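Local coordinates for putative exported protein (Aeromonas hydrophila subsp. hydrophila, PDB 4PJ2), which probably inhibits i-type lysozymes in the bacterial periplasm and binds a magnesium ion, at residues L11-V17 and T96-Q100; D33-S38 and Q48-V54; Y89-A94 and F106-L112. All coordinates share one frame; numbering follows the deposited sequence. Where two conformers were deposited one is given.

In the fold
Leaving strand 6-10, the chain turns through 11-17 and enters strand 16-21. Interaction 1 joins this turn to 96-100, closing a loop of 78 residues and tying the turn before strand 16-21 of one four-stranded antiparallel sheet to the end of strand 90-98 of the other. Interaction 2 falls entirely within that loop: it pairs strands 30-37 and 49-57, a hairpin in the first sheet, and touches interaction 1 where Val16 O meets Tyr37 N. Interaction 3 pairs strands 90-98 and 102-112 in the second sheet. Its segments alternate with those of interaction 1 along the chain, so the two cross while sharing strand 90-98. Interactions 2 and 3 follow in series, their centres about 20 Å apart.

Interaction 1 (L11-V17 and T96-Q100); sequences LPSGQVV and TLNPQ
The carboxamide of Gln15 has the Asn98-Pro99 peptide bond and the Pro99 ring over one face, the peptide plane tilted against it; Leu36 of strand 30-37 packs on the other. Gln15 OE1 is 3.2 Å from Asn98 C, and Gln15 NE2 is 3.4 Å from Pro99 CA. The chain reaches this place by pointing CG away from its own carbonyl carbon (chi1 -64°) and then running extended. No clear direct hydrogen bond crosses the gap; water does the joining. Water 1 sits among Ser13 OG, Gln15 OE1 and Leu97 O, 2.6 Å from the serine hydroxyl oxygen, while water 2 accepts from Gln15 NE2 and donates to Asn98 O. Ser13 OG accepts from Gln15 N at 3.1 Å, an ST turn that overlaps the type I turn from Leu11 to Gly14. Ser13 CB rests on Pro99 CD. Deeper in, Leu97 CD2 meets Leu11 CD2 at 4.1 Å, the two side chains crossing at about a right angle; Val17, in one of its two conformers, touches the same methyl. The first torsion of Leu97 is nearly eclipsed (chi1 4°), consistent with some strain. Asn98 turns away, bonding Glu101 N and touching the magnesium ligand Gln74. The seam between the sheets is thus apolar within, with a polar margin where waters rather than direct bonds link Gln15 to 96-100.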
ATOM      1  N   LEU A  11     -10.912 -21.929   7.966  1.00 16.61           N
ATOM      2  CA  LEU A  11     -11.681 -21.302   9.023  1.00 16.69           C
ATOM      3  C   LEU A  11     -12.079 -22.359  10.062  1.00 17.44           C
ATOM      4  O   LEU A  11     -12.131 -23.551   9.758  1.00 16.94           O
ATOM      5  CB  LEU A  11     -12.951 -20.669   8.468  1.00 18.03           C
ATOM      6  CG  LEU A  11     -13.009 -19.312   7.758  1.00 22.84           C
ATOM      7  CD1 LEU A  11     -11.730 -18.522   7.926  1.00 22.82           C
ATOM      8  CD2 LEU A  11     -13.412 -19.430   6.331  1.00 24.89           C
ATOM      9  N   PRO A  12     -12.384 -21.921  11.298  1.00 18.42           N
ATOM     10  CA  PRO A  12     -12.787 -22.903  12.316  1.00 17.79           C
ATOM     11  C   PRO A  12     -14.015 -23.726  11.902  1.00 17.84           C
ATOM     12  O   PRO A  12     -14.164 -24.870  12.323  1.00 18.35           O
ATOM     13  CB  PRO A  12     -13.092 -22.033  13.547  1.00 20.03           C
ATOM     14  CG  PRO A  12     -12.292 -20.837  13.366  1.00 20.81           C
ATOM     15  CD  PRO A  12     -12.208 -20.578  11.881  1.00 19.71           C
ATOM     16  N   SER A  13     -14.869 -23.158  11.059  1.00 17.56           N
ATOM     17  CA  SER A  13     -16.052 -23.866  10.575  1.00 17.34           C
ATOM     18  C   SER A  13     -15.710 -25.028   9.630  1.00 16.66           C
ATOM     19  O   SER A  13     -16.562 -25.872   9.344  1.00 17.78           O
ATOM     20  CB  SER A  13     -16.921 -22.898   9.785  1.00 17.74           C
ATOM     21  OG  SER A  13     -16.223 -22.508   8.614  1.00 17.37           O
ATOM     22  N   GLY A  14     -14.478 -25.054   9.129  1.00 15.67           N
ATOM     23  CA  GLY A  14     -14.100 -25.987   8.074  1.00 14.86           C
ATOM     24  C   GLY A  14     -14.105 -25.394   6.679  1.00 14.04           C
ATOM     25  O   GLY A  14     -13.521 -25.987   5.777  1.00 14.35           O
ATOM     26  N   GLN A  15     -14.761 -24.255   6.489  1.00 13.98           N
ATOM     27  CA  GLN A  15     -14.678 -23.564   5.209  1.00 13.16           C
ATOM     28  C   GLN A  15     -13.260 -23.116   4.970  1.00 13.06           C
ATOM     29  O   GLN A  15     -12.452 -23.004   5.910  1.00 13.69           O
ATOM     30  CB  GLN A  15     -15.603 -22.367   5.159  1.00 15.49           C
ATOM     31  CG  GLN A  15     -17.056 -22.694   5.254  1.00 18.48           C
ATOM     32  CD  GLN A  15     -17.933 -21.478   4.967  1.00 19.79           C
ATOM     33  OE1 GLN A  15     -17.719 -20.384   5.497  1.00 20.62           O
ATOM     34  NE2 GLN A  15     -18.911 -21.665   4.123  1.00 20.53           N
ATOM     35  N   VAL A  16     -12.959 -22.834   3.714  1.00 12.89           N
ATOM     36  CA  VAL A  16     -11.619 -22.456   3.317  1.00 12.45           C
ATOM     37  C   VAL A  16     -11.711 -21.179   2.502  1.00 11.79           C
ATOM     38  O   VAL A  16     -12.616 -21.016   1.685  1.00 11.97           O
ATOM     39  CB  VAL A  16     -10.964 -23.573   2.494  1.00 14.43           C
ATOM     40  CG1 VAL A  16      -9.629 -23.135   1.914  1.00 15.69           C
ATOM     41  CG2 VAL A  16     -10.829 -24.815   3.350  1.00 14.02           C
ATOM     42  N   VAL A  17     -10.771 -20.272   2.723  0.77 12.40           N
ATOM     43  CA  VAL A  17     -10.738 -19.014   1.994  0.77 12.34           C
ATOM     44  C   VAL A  17      -9.373 -18.861   1.336  0.77 12.50           C
ATOM     45  O   VAL A  17      -8.354 -19.243   1.898  0.77 13.57           O
ATOM     46  CB  VAL A  17     -11.125 -17.816   2.935  0.77 14.64           C
ATOM     47  CG1 VAL A  17     -10.051 -17.533   3.970  0.77 14.81           C
ATOM     48  CG2 VAL A  17     -11.385 -16.578   2.165  0.77 16.10           C
ATOM     49  N   THR A  96     -17.308 -11.051   6.661  1.00 20.10           N
ATOM     50  CA  THR A  96     -17.951 -12.183   7.318  1.00 21.13           C
ATOM     51  C   THR A  96     -17.962 -13.346   6.348  1.00 22.43           C
ATOM     52  O   THR A  96     -18.065 -13.137   5.129  1.00 23.01           O
ATOM     53  CB  THR A  96     -19.379 -11.878   7.777  1.00 22.91           C
ATOM     54  OG1 THR A  96     -20.119 -11.295   6.706  1.00 22.58           O
ATOM     55  CG2 THR A  96     -19.357 -10.924   8.940  1.00 23.32           C
ATOM     56  N   LEU A  97     -17.814 -14.554   6.906  1.00 22.73           N
ATOM     57  CA  LEU A  97     -17.769 -15.812   6.157  1.00 22.62           C
ATOM     58  C   LEU A  97     -18.193 -17.002   7.043  1.00 23.26           C
ATOM     59  O   LEU A  97     -17.534 -17.338   8.040  1.00 24.52           O
ATOM     60  CB  LEU A  97     -16.387 -16.101   5.591  1.00 23.95           C
ATOM     61  CG  LEU A  97     -15.228 -15.174   5.906  1.00 25.37           C
ATOM     62  CD1 LEU A  97     -14.821 -15.269   7.360  1.00 24.47           C
ATOM     63  CD2 LEU A  97     -14.075 -15.542   5.044  1.00 26.42           C
ATOM     64  N   ASN A  98     -19.275 -17.666   6.663  1.00 23.22           N
ATOM     65  CA  ASN A  98     -19.748 -18.826   7.407  1.00 23.72           C
ATOM     66  C   ASN A  98     -20.635 -19.709   6.523  1.00 23.53           C
ATOM     67  O   ASN A  98     -21.069 -19.300   5.440  1.00 22.80           O
ATOM     68  CB  ASN A  98     -20.487 -18.385   8.679  1.00 26.10           C
ATOM     69  CG  ASN A  98     -21.620 -17.435   8.390  1.00 27.89           C
ATOM     70  OD1 ASN A  98     -22.630 -17.821   7.789  1.00 28.93           O
ATOM     71  ND2 ASN A  98     -21.470 -16.183   8.818  1.00 28.95           N
ATOM     72  N   PRO A  99     -20.897 -20.937   6.969  1.00 24.44           N
ATOM     73  CA  PRO A  99     -21.698 -21.838   6.136  1.00 25.47           C
ATOM     74  C   PRO A  99     -23.127 -21.341   5.893  1.00 27.79           C
ATOM     75  O   PRO A  99     -23.677 -21.584   4.819  1.00 28.28           O
ATOM     76  CB  PRO A  99     -21.718 -23.134   6.955  1.00 25.59           C
ATOM     77  CG  PRO A  99     -20.512 -23.069   7.807  1.00 25.39           C
ATOM     78  CD  PRO A  99     -20.328 -21.623   8.141  1.00 25.11           C
ATOM     79  N   GLN A 100     -23.710 -20.646   6.867  1.00 29.33           N
ATOM     80  CA  GLN A 100     -25.120 -20.262   6.795  1.00 31.61           C
ATOM     81  C   GLN A 100     -25.373 -19.132   5.793  1.00 32.18           C
ATOM     82  O   GLN A 100     -26.351 -19.164   5.040  1.00 32.62           O
ATOM     83  CB  GLN A 100     -25.634 -19.840   8.182  1.00 33.69           C
ATOM     84  CG  GLN A 100     -25.647 -20.954   9.230  1.00 36.31           C
ATOM     85  CD  GLN A 100     -24.252 -21.394   9.666  1.00 38.33           C
ATOM     86  OE1 GLN A 100     -23.307 -20.594   9.706  1.00 38.51           O
ATOM     87  NE2 GLN A 100     -24.116 -22.680   9.983  1.00 39.58           N
TER
HETATM   88  O   HOH W   1     -16.485 -20.026   7.853  1.00 24.40           O
HETATM   89  O   HOH W   2     -21.640 -20.605   2.844  1.00 34.12           O

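Interaction 2 (D33-S38 and Q48-V54); sequences DVRLYS and QFIDGKV
Leu36 is gripped from the neighbouring strand by three backbone bonds. Leu36 N donates to Asp51 O at 2.8 Å. In return, Leu36 O accepts from Ile50 N at 2.8 Å and, weakly, from Asp51 N. Ile50 and Asp51 therefore both face Leu36 in a classic beta bulge, which shifts the antiparallel register by one residue before Tyr37 pairs with Phe49. The tight part of the contact lies here and on the buried face of Val34 and Leu36, which Leu103 of strand 102-112 helps to cover. At the Arg35-Gly52 non-hydrogen-bonded pair, Gly52 CA is 3.1 Å from Val34 O in a CA-H...O contact.

The opposite face, bearing Asp33, Arg35, Tyr37, Phe49 and Val54, is more open to solvent. Phe49, its CG anti to the backbone N (chi1 174°), turns a ring edge toward the face of Tyr37 in a T-shaped stack, centroids 5.8 Å apart and planes at 71°. The Phe49 edge also meets the aliphatic stem of Arg35, Phe49 CE1 to Arg35 CG at 4.2 Å. Beyond it, Arg35 NH1 forms a salt bridge with Asp33 OD2 at 2.8 Å, coming from above the carboxylate plane. At the turn end, exposed Ile50 lays CD1 against the Ser38 backbone, 3.5 Å from Ser38 N, and Ser38 OG donates to Gln48 OE1 in the glutamine conformer described.

Backbone bonds and aliphatic packing thus set the hairpin's register, while aromatic and ionic pairs clothe its outer face.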
ATOM      1  N   ASP A  33      -8.816 -10.406  -4.517  1.00 10.21           N
ATOM      2  CA  ASP A  33     -10.056 -11.130  -4.371  1.00 10.76           C
ATOM      3  C   ASP A  33      -9.981 -12.076  -3.198  1.00 10.73           C
ATOM      4  O   ASP A  33      -8.902 -12.496  -2.784  1.00 11.80           O
ATOM      5  CB  ASP A  33     -10.452 -11.868  -5.650  1.00 11.99           C
ATOM      6  CG  ASP A  33      -9.458 -12.915  -6.080  1.00 12.99           C
ATOM      7  OD1 ASP A  33      -8.591 -12.597  -6.937  1.00 14.21           O
ATOM      8  OD2 ASP A  33      -9.583 -14.068  -5.599  1.00 13.74           O
ATOM      9  N   VAL A  34     -11.161 -12.339  -2.662  1.00 10.52           N
ATOM     10  CA  VAL A  34     -11.376 -13.289  -1.595  1.00 10.45           C
ATOM     11  C   VAL A  34     -12.341 -14.323  -2.150  1.00 10.43           C
ATOM     12  O   VAL A  34     -13.380 -13.975  -2.668  1.00 10.88           O
ATOM     13  CB  VAL A  34     -12.018 -12.596  -0.383  1.00 11.47           C
ATOM     14  CG1 VAL A  34     -12.289 -13.609   0.703  1.00 12.30           C
ATOM     15  CG2 VAL A  34     -11.131 -11.463   0.133  1.00 11.87           C
ATOM     16  N   ARG A  35     -11.978 -15.589  -2.032  1.00  9.80           N
ATOM     17  CA  ARG A  35     -12.801 -16.697  -2.536  1.00 10.40           C
ATOM     18  C   ARG A  35     -13.056 -17.658  -1.391  1.00 10.00           C
ATOM     19  O   ARG A  35     -12.130 -18.025  -0.686  1.00 11.84           O
ATOM     20  CB  ARG A  35     -12.113 -17.419  -3.696  1.00 10.63           C
ATOM     21  CG  ARG A  35     -12.091 -16.609  -4.996  1.00 10.10           C
ATOM     22  CD  ARG A  35     -11.238 -17.281  -6.031  1.00 11.46           C
ATOM     23  NE  ARG A  35     -11.651 -17.175  -7.425  1.00 12.68           N
ATOM     24  CZ  ARG A  35     -11.220 -16.299  -8.323  1.00 12.52           C
ATOM     25  NH1 ARG A  35     -10.451 -15.275  -7.992  1.00 14.04           N
ATOM     26  NH2 ARG A  35     -11.629 -16.435  -9.573  1.00 13.60           N
ATOM     27  N   LEU A  36     -14.315 -18.042  -1.232  1.00 10.46           N
ATOM     28  CA  LEU A  36     -14.761 -18.926  -0.169  1.00 10.60           C
ATOM     29  C   LEU A  36     -15.176 -20.257  -0.756  1.00 10.69           C
ATOM     30  O   LEU A  36     -15.925 -20.301  -1.748  1.00 11.11           O
ATOM     31  CB  LEU A  36     -15.947 -18.298   0.532  1.00 12.14           C
ATOM     32  CG  LEU A  36     -16.539 -19.029   1.723  1.00 14.13           C
ATOM     33  CD1 LEU A  36     -15.531 -19.127   2.855  1.00 14.24           C
ATOM     34  CD2 LEU A  36     -17.801 -18.343   2.184  1.00 16.23           C
ATOM     35  N   TYR A  37     -14.702 -21.318  -0.120  1.00 10.71           N
ATOM     36  CA  TYR A  37     -14.955 -22.705  -0.504  1.00 10.88           C
ATOM     37  C   TYR A  37     -15.536 -23.454   0.692  1.00 11.42           C
ATOM     38  O   TYR A  37     -15.259 -23.111   1.841  1.00 11.87           O
ATOM     39  CB  TYR A  37     -13.649 -23.386  -0.928  1.00 11.21           C
ATOM     40  CG  TYR A  37     -12.944 -22.685  -2.067  1.00 11.20           C
ATOM     41  CD1 TYR A  37     -13.072 -23.138  -3.381  1.00 11.18           C
ATOM     42  CD2 TYR A  37     -12.161 -21.545  -1.828  1.00 11.24           C
ATOM     43  CE1 TYR A  37     -12.453 -22.480  -4.411  1.00 10.77           C
ATOM     44  CE2 TYR A  37     -11.551 -20.893  -2.863  1.00 11.19           C
ATOM     45  CZ  TYR A  37     -11.691 -21.360  -4.153  1.00 10.46           C
ATOM     46  OH  TYR A  37     -11.061 -20.669  -5.156  1.00 11.06           O
ATOM     47  N   SER A  38     -16.313 -24.497   0.456  1.00 11.95           N
ATOM     48  CA  SER A  38     -16.923 -25.219   1.563  1.00 12.23           C
ATOM     49  C   SER A  38     -15.906 -25.980   2.391  1.00 12.34           C
ATOM     50  O   SER A  38     -16.128 -26.166   3.578  1.00 12.97           O
ATOM     51  CB  SER A  38     -17.969 -26.211   1.057  1.00 13.01           C
ATOM     52  OG  SER A  38     -17.315 -27.344   0.525  1.00 13.03           O
ATOM     53  N   GLN A  48     -14.908 -27.043  -3.876  1.00 13.26           N
ATOM     54  CA  GLN A  48     -16.304 -26.645  -3.796  0.64 12.33           C
ATOM     55  C   GLN A  48     -16.438 -25.144  -3.552  1.00 12.00           C
ATOM     56  O   GLN A  48     -16.644 -24.681  -2.417  1.00 11.80           O
ATOM     57  CB  GLN A  48     -17.002 -27.463  -2.727  0.64 13.82           C
ATOM     58  CG  GLN A  48     -18.491 -27.448  -2.810  0.64 15.96           C
ATOM     59  CD  GLN A  48     -19.114 -28.638  -2.111  0.64 18.30           C
ATOM     60  OE1 GLN A  48     -19.116 -28.716  -0.879  0.64 18.96           O
ATOM     61  NE2 GLN A  48     -19.655 -29.570  -2.890  0.64 20.21           N
ATOM     62  N   PHE A  49     -16.309 -24.389  -4.613  1.00 11.78           N
ATOM     63  CA  PHE A  49     -16.431 -22.960  -4.563  1.00 11.72           C
ATOM     64  C   PHE A  49     -17.818 -22.537  -4.146  1.00 11.77           C
ATOM     65  O   PHE A  49     -18.802 -23.075  -4.628  1.00 12.65           O
ATOM     66  CB  PHE A  49     -16.090 -22.392  -5.953  1.00 11.76           C
ATOM     67  CG  PHE A  49     -16.319 -20.911  -6.071  1.00 11.26           C
ATOM     68  CD1 PHE A  49     -15.445 -20.004  -5.510  1.00 11.42           C
ATOM     69  CD2 PHE A  49     -17.427 -20.435  -6.744  1.00 11.90           C
ATOM     70  CE1 PHE A  49     -15.677 -18.660  -5.633  1.00 11.35           C
ATOM     71  CE2 PHE A  49     -17.650 -19.084  -6.876  1.00 12.42           C
ATOM     72  CZ  PHE A  49     -16.766 -18.203  -6.313  1.00 11.28           C
ATOM     73  N   ILE A  50     -17.883 -21.518  -3.290  1.00 11.45           N
ATOM     74  CA  ILE A  50     -19.147 -20.935  -2.849  1.00 12.25           C
ATOM     75  C   ILE A  50     -19.377 -19.525  -3.398  1.00 12.06           C
ATOM     76  O   ILE A  50     -20.405 -19.241  -4.017  1.00 12.64           O
ATOM     77  CB  ILE A  50     -19.235 -20.915  -1.300  1.00 12.91           C
ATOM     78  CG1 ILE A  50     -19.206 -22.338  -0.746  1.00 14.27           C
ATOM     79  CG2 ILE A  50     -20.488 -20.168  -0.840  1.00 13.90           C
ATOM     80  CD1 ILE A  50     -19.084 -22.426   0.763  1.00 15.76           C
ATOM     81  N   ASP A  51     -18.432 -18.623  -3.154  1.00 11.47           N
ATOM     82  CA  ASP A  51     -18.596 -17.225  -3.557  1.00 12.02           C
ATOM     83  C   ASP A  51     -17.246 -16.529  -3.537  1.00 10.53           C
ATOM     84  O   ASP A  51     -16.292 -16.998  -2.924  1.00 11.29           O
ATOM     85  CB  ASP A  51     -19.584 -16.510  -2.631  1.00 13.59           C
ATOM     86  CG  ASP A  51     -20.069 -15.174  -3.174  1.00 16.10           C
ATOM     87  OD1 ASP A  51     -19.984 -14.918  -4.393  1.00 16.00           O
ATOM     88  OD2 ASP A  51     -20.525 -14.363  -2.354  1.00 21.08           O
ATOM     89  N   GLY A  52     -17.166 -15.390  -4.211  1.00 10.76           N
ATOM     90  CA  GLY A  52     -15.959 -14.599  -4.204  1.00 11.19           C
ATOM     91  C   GLY A  52     -16.275 -13.144  -4.416  1.00 10.68           C
ATOM     92  O   GLY A  52     -17.333 -12.819  -4.955  1.00 11.39           O
ATOM     93  N   LYS A  53     -15.352 -12.283  -3.989  1.00 10.27           N
ATOM     94  CA  LYS A  53     -15.499 -10.843  -4.124  1.00 10.90           C
ATOM     95  C   LYS A  53     -14.170 -10.246  -4.523  1.00 10.16           C
ATOM     96  O   LYS A  53     -13.118 -10.707  -4.079  1.00 12.06           O
ATOM     97  CB  LYS A  53     -15.952 -10.226  -2.802  1.00 13.62           C
ATOM     98  CG  LYS A  53     -17.272 -10.721  -2.301  1.00 18.69           C
ATOM     99  CD  LYS A  53     -18.431 -10.194  -3.100  1.00 24.28           C
ATOM    100  CE  LYS A  53     -19.707 -10.951  -2.759  1.00 28.13           C
ATOM    101  NZ  LYS A  53     -20.873 -10.404  -3.499  1.00 29.99           N
ATOM    102  N   VAL A  54     -14.225  -9.198  -5.343  1.00 10.37           N
ATOM    103  CA  VAL A  54     -13.036  -8.482  -5.778  1.00 10.42           C
ATOM    104  C   VAL A  54     -13.119  -7.055  -5.236  1.00 10.59           C
ATOM    105  O   VAL A  54     -14.152  -6.403  -5.376  1.00 11.85           O
ATOM    106  CB  VAL A  54     -12.932  -8.417  -7.323  1.00 11.33           C
ATOM    107  CG1 VAL A  54     -11.563  -7.899  -7.715  1.00 11.78           C
ATOM    108  CG2 VAL A  54     -13.177  -9.783  -7.938  1.00 11.78           C
TER

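Interaction 3 (Y89-A94 and F106-L112); sequences YLSADA and FNHVEGL
This is an antiparallel pairing of hairpin strands, in which strand 102-112 forms the edge of its sheet in this chain; a polar relay of Asp93, His108 and Glu110 links the strands. His108 ND1 donates to Asp93 OD1 at 2.6 Å, meeting the carboxylate on its syn side but tilted 35° out of its plane; the two planes lie 25° apart. The imidazole is set there by CG anti to the backbone N (chi1 172°). Its NE2 donates to the anti lone pair of Glu110 OE1 at 2.8 Å, in the ring plane. With both nitrogens donating to carboxylates, the histidine is probably cationic. Asp93 OD2 takes a further bond with Tyr32, and water 3 donates to Asp93 OD1.

On the other face Ala92 CB touches Val109 CG2 at 4.1 Å, with helix 118-123 packing beside them. Phe106 presents its ring edge, at CD2, to Ala94 CB at 3.9 Å, close to the magnesium ligand Asn70. The Tyr89 hydroxyl bonds a polar side chain of another protein chain.

Phe106 and Asn107 face Ala94, and Gly111 and Leu112 face Leu90, giving an antiparallel beta hairpin interrupted by a classic bulge at one end and a G1 bulge at the other.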
ATOM      1  N   TYR A  89       0.795   3.955   4.776  1.00 21.02           N
ATOM      2  CA  TYR A  89      -0.510   3.971   5.416  1.00 20.38           C
ATOM      3  C   TYR A  89      -1.228   2.642   5.240  1.00 19.53           C
ATOM      4  O   TYR A  89      -1.161   1.994   4.184  1.00 20.37           O
ATOM      5  CB  TYR A  89      -1.379   5.090   4.856  1.00 20.32           C
ATOM      6  CG  TYR A  89      -0.699   6.431   4.979  1.00 19.83           C
ATOM      7  CD1 TYR A  89      -0.520   7.026   6.225  1.00 21.42           C
ATOM      8  CD2 TYR A  89      -0.217   7.109   3.868  1.00 20.26           C
ATOM      9  CE1 TYR A  89       0.124   8.241   6.369  1.00 21.22           C
ATOM     10  CE2 TYR A  89       0.425   8.340   4.007  1.00 20.67           C
ATOM     11  CZ  TYR A  89       0.586   8.892   5.272  1.00 20.46           C
ATOM     12  OH  TYR A  89       1.214  10.091   5.486  1.00 20.54           O
ATOM     13  N   LEU A  90      -1.927   2.243   6.289  1.00 19.18           N
ATOM     14  CA  LEU A  90      -2.657   0.981   6.276  1.00 18.77           C
ATOM     15  C   LEU A  90      -4.117   1.192   5.956  1.00 18.14           C
ATOM     16  O   LEU A  90      -4.772   2.145   6.362  1.00 18.90           O
ATOM     17  CB  LEU A  90      -2.533   0.278   7.635  1.00 20.34           C
ATOM     18  CG  LEU A  90      -1.114  -0.115   8.054  1.00 21.54           C
ATOM     19  CD1 LEU A  90      -1.134  -0.766   9.438  1.00 22.76           C
ATOM     20  CD2 LEU A  90      -0.438  -1.036   7.064  1.00 23.26           C
ATOM     21  N   SER A  91      -4.640   0.227   5.209  1.00 17.21           N
ATOM     22  CA  SER A  91      -6.064   0.117   4.967  1.00 16.31           C
ATOM     23  C   SER A  91      -6.428  -1.334   5.210  1.00 15.73           C
ATOM     24  O   SER A  91      -5.561  -2.205   5.286  1.00 16.69           O
ATOM     25  CB  SER A  91      -6.416   0.579   3.545  1.00 16.78           C
ATOM     26  OG  SER A  91      -5.663  -0.126   2.569  1.00 17.22           O
ATOM     27  N   ALA A  92      -7.704  -1.592   5.409  1.00 15.85           N
ATOM     28  CA  ALA A  92      -8.120  -2.959   5.642  1.00 16.03           C
ATOM     29  C   ALA A  92      -9.584  -3.102   5.348  1.00 16.93           C
ATOM     30  O   ALA A  92     -10.368  -2.173   5.541  1.00 18.41           O
ATOM     31  CB  ALA A  92      -7.848  -3.370   7.079  1.00 16.56           C
ATOM     32  N   ASP A  93      -9.939  -4.294   4.890  1.00 15.24           N
ATOM     33  CA  ASP A  93     -11.322  -4.701   4.719  1.00 15.17           C
ATOM     34  C   ASP A  93     -11.593  -5.904   5.597  1.00 15.71           C
ATOM     35  O   ASP A  93     -10.760  -6.797   5.699  1.00 16.77           O
ATOM     36  CB  ASP A  93     -11.591  -5.063   3.258  1.00 15.18           C
ATOM     37  CG  ASP A  93     -11.326  -3.912   2.340  1.00 16.71           C
ATOM     38  OD1 ASP A  93     -12.049  -2.900   2.439  1.00 19.94           O
ATOM     39  OD2 ASP A  93     -10.363  -4.001   1.549  1.00 16.67           O
ATOM     40  N   ALA A  94     -12.758  -5.911   6.225  1.00 17.64           N
ATOM     41  CA  ALA A  94     -13.206  -7.060   7.004  1.00 18.43           C
ATOM     42  C   ALA A  94     -14.367  -7.747   6.284  1.00 18.45           C
ATOM     43  O   ALA A  94     -15.226  -7.075   5.708  1.00 17.91           O
ATOM     44  CB  ALA A  94     -13.628  -6.635   8.411  1.00 19.50           C
ATOM     45  N   PHE A 106     -17.797  -6.595   5.738  1.00 26.76           N
ATOM     46  CA  PHE A 106     -18.270  -6.197   7.058  1.00 26.50           C
ATOM     47  C   PHE A 106     -17.856  -4.752   7.384  1.00 26.67           C
ATOM     48  O   PHE A 106     -18.646  -4.052   8.006  1.00 27.99           O
ATOM     49  CB  PHE A 106     -17.786  -7.210   8.110  1.00 25.11           C
ATOM     50  CG  PHE A 106     -18.061  -6.800   9.525  1.00 28.31           C
ATOM     51  CD1 PHE A 106     -19.312  -7.001  10.087  1.00 29.68           C
ATOM     52  CD2 PHE A 106     -17.068  -6.234  10.299  1.00 29.50           C
ATOM     53  CE1 PHE A 106     -19.573  -6.634  11.402  1.00 31.17           C
ATOM     54  CE2 PHE A 106     -17.315  -5.865  11.611  1.00 30.93           C
ATOM     55  CZ  PHE A 106     -18.570  -6.064  12.165  1.00 31.39           C
ATOM     56  N   ASN A 107     -16.680  -4.289   6.925  1.00 25.45           N
ATOM     57  CA  ASN A 107     -16.218  -2.903   7.169  1.00 24.33           C
ATOM     58  C   ASN A 107     -14.935  -2.582   6.368  1.00 22.61           C
ATOM     59  O   ASN A 107     -14.313  -3.491   5.835  1.00 22.20           O
ATOM     60  CB  ASN A 107     -15.988  -2.720   8.673  1.00 24.01           C
ATOM     61  CG  ASN A 107     -15.951  -1.263   9.111  1.00 24.48           C
ATOM     62  OD1 ASN A 107     -16.255  -0.340   8.352  1.00 25.73           O
ATOM     63  ND2 ASN A 107     -15.592  -1.061  10.365  1.00 25.84           N
ATOM     64  N   HIS A 108     -14.575  -1.296   6.284  1.00 21.52           N
ATOM     65  CA  HIS A 108     -13.350  -0.816   5.623  1.00 20.80           C
ATOM     66  C   HIS A 108     -12.747   0.348   6.413  1.00 20.81           C
ATOM     67  O   HIS A 108     -13.479   1.198   6.897  1.00 21.93           O
ATOM     68  CB  HIS A 108     -13.674  -0.360   4.187  1.00 21.24           C
ATOM     69  CG  HIS A 108     -12.543   0.321   3.474  1.00 20.40           C
ATOM     70  ND1 HIS A 108     -11.560  -0.368   2.797  1.00 20.90           N
ATOM     71  CD2 HIS A 108     -12.266   1.635   3.302  1.00 21.26           C
ATOM     72  CE1 HIS A 108     -10.718   0.493   2.249  1.00 20.58           C
ATOM     73  NE2 HIS A 108     -11.122   1.717   2.545  1.00 20.84           N
ATOM     74  N   VAL A 109     -11.421   0.383   6.530  1.00 19.68           N
ATOM     75  CA  VAL A 109     -10.713   1.541   7.083  1.00 19.72           C
ATOM     76  C   VAL A 109      -9.530   1.839   6.183  1.00 19.01           C
ATOM     77  O   VAL A 109      -9.064   0.961   5.464  1.00 17.84           O
ATOM     78  CB  VAL A 109     -10.227   1.290   8.532  1.00 20.65           C
ATOM     79  CG1 VAL A 109     -11.423   1.110   9.457  1.00 22.32           C
ATOM     80  CG2 VAL A 109      -9.279   0.102   8.608  1.00 20.57           C
ATOM     81  N   GLU A 110      -9.048   3.071   6.206  1.00 20.21           N
ATOM     82  CA  GLU A 110      -7.911   3.445   5.374  1.00 20.16           C
ATOM     83  C   GLU A 110      -7.247   4.693   5.934  1.00 20.73           C
ATOM     84  O   GLU A 110      -7.813   5.395   6.783  1.00 22.91           O
ATOM     85  CB  GLU A 110      -8.320   3.677   3.918  1.00 21.44           C
ATOM     86  CG  GLU A 110      -9.304   4.788   3.711  1.00 23.61           C
ATOM     87  CD  GLU A 110      -9.529   5.019   2.241  1.00 26.17           C
ATOM     88  OE1 GLU A 110     -10.214   4.185   1.616  1.00 26.40           O
ATOM     89  OE2 GLU A 110      -8.989   6.003   1.698  1.00 28.08           O
ATOM     90  N   GLY A 111      -6.022   4.925   5.491  1.00 21.24           N
ATOM     91  CA  GLY A 111      -5.271   6.105   5.880  1.00 23.01           C
ATOM     92  C   GLY A 111      -4.722   6.028   7.287  1.00 23.67           C
ATOM     93  O   GLY A 111      -4.418   7.068   7.894  1.00 24.63           O
ATOM     94  N   LEU A 112      -4.580   4.828   7.826  1.00 23.38           N
ATOM     95  CA  LEU A 112      -4.070   4.629   9.189  1.00 23.37           C
ATOM     96  C   LEU A 112      -2.570   4.718   9.202  1.00 24.10           C
ATOM     97  O   LEU A 112      -1.899   4.351   8.263  1.00 24.51           O
ATOM     98  CB  LEU A 112      -4.447   3.231   9.671  1.00 24.49           C
ATOM     99  CG  LEU A 112      -5.813   2.994  10.300  1.00 28.46           C
ATOM    100  CD1 LEU A 112      -6.937   3.586   9.544  1.00 29.70           C
ATOM    101  CD2 LEU A 112      -6.039   1.505  10.454  1.00 28.32           C
TER
HETATM  102  O   HOH W   3     -14.793  -3.236   2.470  1.00 30.93           O